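PDB 5U02: glycosyl transferase from Staphylococcus aureus, which belongs to the TarS glycosyltransferases and comprises here a helical linker domain followed by two beta-rich C-terminal domains. Local coordinates for residues K172-S175 and R176-H180; I247-N251 and D252-L256. All blocks are in the same frame, centred on the assembly; numbering follows the deposited sequence.

In the fold
From the N terminus the chain runs through the helices of the linker region, then a small three-stranded antiparallel sheet (110-132), and then a larger antiparallel sheet. Contact 1 is met first: it closes the loop that reverses strand 168-175 into strand 181-190. The chain then passes through strands 193-199, 212-221 and 224-229 before contact 2, where strand 245-249 turns tightly into strand 252-260. The two loops follow in series, neither nested nor crossed. Strand 212-221 pairs with 168-175 and also with 267-274, which in turn pairs with 252-260, so one sheet carries both turns. The centres of the two contacts lie about 20 Å apart, their nearest atoms about 7 Å apart. Contact 2 also reaches strand 352-354 of the last sheet.

Contact 1: K172-S175 and R176-H180; sequences KLHS and RNKKH
Between S175 and R176 the strand gives way to a type I turn running from S175 to K178, in which K178 N returns to S175 O at 2.8 Å, and beyond it H180 O accepts S175 N in an almost straight bond (178°). The S175 side chain holds the inside of the loop. With chi1 at 64°, OG sits between the backbone N and the carbonyl carbon of its own residue and faces the returning chain, where it accepts H180 N at 2.9 Å and donates to N177 OD1 at 2.7 Å. That amide oxygen also accepts K179 N at 2.9 Å, from above the amide plane, which makes an Asx turn. Across the loop, the H174 ring meets H180 O at its edge, CD2 to O 3.4 Å, and the H174 and K178 side chains cross at about a right angle, K178 CD lying 3.7 Å from H174 CE1. H174 NE2 adds a weak bond to K178 O. R176 forms a salt bridge with D214 on strand 212-221, and N177 ND2 donates a hydrogen bond to the E210 carboxylate. The buried S175 hydroxyl is thus satisfied within the loop, and its two bonds should hold it in one rotation.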
loop_
_atom_site.group_PDB
_atom_site.type_symbol
_atom_site.label_atom_id
_atom_site.label_comp_id
_atom_site.label_asym_id
_atom_site.label_seq_id
_atom_site.Cartn_x
_atom_site.Cartn_y
_atom_site.Cartn_z
ATOM N N LYS A 172 12.792 -4.659 -0.617
ATOM C CA LYS A 172 13.753 -3.996 0.250
ATOM C C LYS A 172 15.083 -3.836 -0.468
ATOM O O LYS A 172 15.647 -4.814 -0.968
ATOM C CB LYS A 172 13.949 -4.781 1.546
ATOM C CG LYS A 172 14.918 -4.148 2.519
ATOM C CD LYS A 172 15.027 -5.000 3.771
ATOM C CE LYS A 172 15.979 -4.406 4.778
ATOM N NZ LYS A 172 16.097 -5.311 5.941
ATOM N N LEU A 173 15.574 -2.602 -0.515
ATOM C CA LEU A 173 16.945 -2.312 -0.911
ATOM C C LEU A 173 17.740 -2.058 0.363
ATOM O O LEU A 173 17.369 -1.198 1.166
ATOM C CB LEU A 173 17.012 -1.102 -1.847
ATOM C CG LEU A 173 16.181 -1.165 -3.133
ATOM C CD1 LEU A 173 16.419 0.061 -4.013
ATOM C CD2 LEU A 173 16.465 -2.449 -3.907
ATOM N N HIS A 174 18.808 -2.820 0.562
ATOM C CA HIS A 174 19.618 -2.739 1.772
ATOM C C HIS A 174 21.051 -2.467 1.347
ATOM O O HIS A 174 21.620 -3.237 0.568
ATOM C CB HIS A 174 19.515 -4.035 2.582
ATOM C CG HIS A 174 19.647 -3.848 4.067
ATOM N ND1 HIS A 174 19.615 -4.910 4.952
ATOM C CD2 HIS A 174 19.811 -2.733 4.821
ATOM C CE1 HIS A 174 19.752 -4.452 6.184
ATOM N NE2 HIS A 174 19.874 -3.135 6.133
ATOM N N SER A 175 21.624 -1.365 1.827
ATOM C CA SER A 175 23.012 -1.074 1.496
ATOM C C SER A 175 23.904 -2.167 2.066
ATOM O O SER A 175 23.568 -2.810 3.064
ATOM C CB SER A 175 23.432 0.302 2.027
ATOM O OG SER A 175 23.406 0.367 3.444
ATOM N N ARG A 176 25.043 -2.395 1.405
ATOM C CA ARG A 176 25.915 -3.497 1.808
ATOM C C ARG A 176 26.361 -3.350 3.257
ATOM O O ARG A 176 26.486 -4.346 3.980
ATOM C CB ARG A 176 27.125 -3.590 0.873
ATOM C CG ARG A 176 28.217 -4.573 1.323
ATOM C CD ARG A 176 27.712 -6.008 1.299
ATOM N NE ARG A 176 26.972 -6.309 0.083
ATOM C CZ ARG A 176 27.523 -6.817 -1.019
ATOM N NH1 ARG A 176 28.828 -7.060 -1.065
ATOM N NH2 ARG A 176 26.777 -7.068 -2.091
ATOM N N ASN A 177 26.585 -2.119 3.713
ATOM C CA ASN A 177 26.977 -1.901 5.102
ATOM C C ASN A 177 25.786 -1.875 6.055
ATOM O O ASN A 177 25.947 -1.454 7.204
ATOM C CB ASN A 177 27.782 -0.602 5.232
ATOM C CG ASN A 177 26.976 0.642 4.866
ATOM O OD1 ASN A 177 25.758 0.592 4.675
ATOM N ND2 ASN A 177 27.665 1.772 4.770
ATOM N N LYS A 178 24.602 -2.283 5.597
ATOM C CA LYS A 178 23.374 -2.342 6.385
ATOM C C LYS A 178 22.930 -0.984 6.929
ATOM O O LYS A 178 21.966 -0.923 7.701
ATOM C CB LYS A 178 23.499 -3.338 7.550
ATOM C CG LYS A 178 24.198 -4.639 7.202
ATOM C CD LYS A 178 23.256 -5.597 6.502
ATOM C CE LYS A 178 24.020 -6.585 5.633
ATOM N NZ LYS A 178 23.094 -7.400 4.802
ATOM N N LYS A 179 23.586 0.115 6.541
ATOM C CA LYS A 179 23.281 1.399 7.169
ATOM C C LYS A 179 22.013 2.032 6.608
ATOM O O LYS A 179 21.250 2.661 7.352
ATOM C CB LYS A 179 24.463 2.362 7.023
ATOM C CG LYS A 179 25.710 1.934 7.789
ATOM C CD LYS A 179 26.381 3.116 8.470
ATOM C CE LYS A 179 27.537 2.669 9.360
ATOM N NZ LYS A 179 28.751 2.344 8.561
ATOM N N HIS A 180 21.765 1.888 5.314
ATOM C CA HIS A 180 20.644 2.564 4.688
ATOM C C HIS A 180 19.738 1.564 3.983
ATOM O O HIS A 180 20.153 0.462 3.605
ATOM C CB HIS A 180 21.124 3.642 3.716
ATOM C CG HIS A 180 22.011 4.668 4.354
ATOM N ND1 HIS A 180 23.388 4.573 4.342
ATOM C CD2 HIS A 180 21.715 5.798 5.041
ATOM C CE1 HIS A 180 23.898 5.606 4.989
ATOM N NE2 HIS A 180 22.907 6.364 5.424
HETATM O O HOH W 1 22.708 -5.596 2.605
#

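Contact 2: I247-N251 and D252-L256; sequences IHLNN and DFYRL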
loop_
_atom_site.group_PDB
_atom_site.type_symbol
_atom_site.label_atom_id
_atom_site.label_comp_id
_atom_site.label_asym_id
_atom_site.label_seq_id
_atom_site.Cartn_x
_atom_site.Cartn_y
_atom_site.Cartn_z
ATOM N N ILE A 247 21.220 7.981 -14.904
ATOM C CA ILE A 247 20.542 8.767 -13.881
ATOM C C ILE A 247 21.190 10.143 -13.829
ATOM O O ILE A 247 22.416 10.259 -13.927
ATOM C CB ILE A 247 20.606 8.061 -12.507
ATOM C CG1 ILE A 247 19.674 6.843 -12.501
ATOM C CG2 ILE A 247 20.279 9.022 -11.367
ATOM C CD1 ILE A 247 19.754 6.005 -11.246
ATOM N N HIS A 248 20.365 11.182 -13.697
ATOM C CA HIS A 248 20.820 12.567 -13.646
ATOM C C HIS A 248 20.406 13.170 -12.314
ATOM O O HIS A 248 19.224 13.148 -11.955
ATOM C CB HIS A 248 20.237 13.393 -14.797
ATOM C CG HIS A 248 20.818 14.769 -14.919
ATOM N ND1 HIS A 248 22.161 15.029 -14.761
ATOM C CD2 HIS A 248 20.237 15.959 -15.213
ATOM C CE1 HIS A 248 22.383 16.320 -14.942
ATOM N NE2 HIS A 248 21.232 16.906 -15.217
ATOM N N LEU A 249 21.369 13.735 -11.599
ATOM C CA LEU A 249 21.124 14.125 -10.217
ATOM C C LEU A 249 22.035 15.291 -9.868
ATOM O O LEU A 249 23.256 15.122 -9.817
ATOM C CB LEU A 249 21.361 12.941 -9.294
ATOM C CG LEU A 249 21.115 13.133 -7.815
ATOM C CD1 LEU A 249 19.676 13.519 -7.562
ATOM C CD2 LEU A 249 21.428 11.838 -7.156
ATOM N N ASN A 250 21.442 16.459 -9.629
ATOM C CA ASN A 250 22.172 17.662 -9.234
ATOM C C ASN A 250 23.349 17.926 -10.175
ATOM O O ASN A 250 24.514 17.938 -9.773
ATOM C CB ASN A 250 22.642 17.560 -7.779
ATOM C CG ASN A 250 21.545 17.896 -6.783
ATOM O OD1 ASN A 250 20.879 17.007 -6.249
ATOM N ND2 ASN A 250 21.350 19.187 -6.532
ATOM N N ASN A 251 23.018 18.111 -11.453
ATOM C CA ASN A 251 23.942 18.435 -12.537
ATOM C C ASN A 251 24.942 17.323 -12.838
ATOM O O ASN A 251 25.763 17.483 -13.751
ATOM C CB ASN A 251 24.722 19.729 -12.268
ATOM C CG ASN A 251 23.818 20.891 -11.911
ATOM O OD1 ASN A 251 23.751 21.309 -10.754
ATOM N ND2 ASN A 251 23.117 21.422 -12.907
ATOM N N ASP A 252 24.903 16.207 -12.119
ATOM C CA ASP A 252 25.865 15.128 -12.278
ATOM C C ASP A 252 25.194 13.886 -12.850
ATOM O O ASP A 252 23.991 13.664 -12.682
ATOM C CB ASP A 252 26.524 14.791 -10.940
ATOM C CG ASP A 252 27.092 16.007 -10.263
ATOM O OD1 ASP A 252 27.797 16.773 -10.947
ATOM O OD2 ASP A 252 26.824 16.207 -9.058
ATOM N N PHE A 253 25.996 13.063 -13.516
ATOM C CA PHE A 253 25.510 11.854 -14.162
ATOM C C PHE A 253 26.007 10.616 -13.430
ATOM O O PHE A 253 27.135 10.586 -12.926
ATOM C CB PHE A 253 25.943 11.809 -15.625
ATOM C CG PHE A 253 25.158 12.734 -16.504
ATOM C CD1 PHE A 253 23.981 12.310 -17.098
ATOM C CD2 PHE A 253 25.587 14.034 -16.722
ATOM C CE1 PHE A 253 23.252 13.158 -17.902
ATOM C CE2 PHE A 253 24.862 14.887 -17.527
ATOM C CZ PHE A 253 23.692 14.448 -18.117
ATOM N N TYR A 254 25.149 9.598 -13.378
ATOM C CA TYR A 254 25.438 8.346 -12.699
ATOM C C TYR A 254 24.919 7.195 -13.544
ATOM O O TYR A 254 24.067 7.374 -14.419
ATOM C CB TYR A 254 24.785 8.275 -11.312
ATOM C CG TYR A 254 25.168 9.395 -10.365
ATOM C CD1 TYR A 254 24.572 10.645 -10.460
ATOM C CD2 TYR A 254 26.095 9.186 -9.351
ATOM C CE1 TYR A 254 24.909 11.668 -9.585
ATOM C CE2 TYR A 254 26.434 10.201 -8.472
ATOM C CZ TYR A 254 25.839 11.438 -8.597
ATOM O OH TYR A 254 26.174 12.448 -7.730
ATOM N N ARG A 255 25.443 6.005 -13.267
ATOM C CA ARG A 255 24.897 4.776 -13.818
ATOM C C ARG A 255 24.348 3.928 -12.681
ATOM O O ARG A 255 24.924 3.887 -11.587
ATOM C CB ARG A 255 25.943 3.986 -14.624
ATOM C CG ARG A 255 27.187 3.533 -13.855
ATOM C CD ARG A 255 28.035 2.618 -14.740
ATOM N NE ARG A 255 29.374 2.356 -14.211
ATOM C CZ ARG A 255 29.703 1.273 -13.514
ATOM N NH1 ARG A 255 28.785 0.352 -13.250
ATOM N NH2 ARG A 255 30.947 1.105 -13.078
ATOM N N LEU A 256 23.205 3.293 -12.936
ATOM C CA LEU A 256 22.621 2.292 -12.049
ATOM C C LEU A 256 22.758 0.961 -12.773
ATOM O O LEU A 256 22.186 0.775 -13.854
ATOM C CB LEU A 256 21.162 2.611 -11.724
ATOM C CG LEU A 256 20.406 1.711 -10.747
ATOM C CD1 LEU A 256 21.105 1.714 -9.410
ATOM C CD2 LEU A 256 18.951 2.153 -10.577
#
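H248 and F253 lie on one side of a hairpin with their rings in an offset stack, planes 25° apart and centroids 4.4 Å from each other. H248 ND1 sits over the centre of the F253 ring, 3.7 Å from CZ. The same nitrogen donates to D252 O at 3.1 Å, a bent bond (136°) that arrives from above the carbonyl plane. D252 O also takes L249 N, nearly in line with its C=O, at 2.8 Å, so two donors grip one carbonyl. F253 CG lies anti to its carbonyl carbon (chi1 -75°), which carries the ring against the face of the histidine. This is a beta hairpin with a two-residue loop: a type I' turn from L249 to D252 joins strands 245-249 and 252-260, and N250 and N251 occupy its corners with positive phi. L249 and D252 are the hydrogen-bonded pair that closes the turn, H248 and F253 the non-hydrogen-bonded pair after it, and I247 and Y254 the following hydrogen-bonded pair, bonded both ways. On the face they share with L249, L249 CB lies 3.8 Å from Y254 CE1, while I247 CD1 reaches L256 CB at 3.7 Å. Further out, the Y254 ring stacks on F271 of strand 267-274, which I247 also touches, and L249 rests on P208. On the other face, Y353 of strand 352-354 touches both H248 and F253.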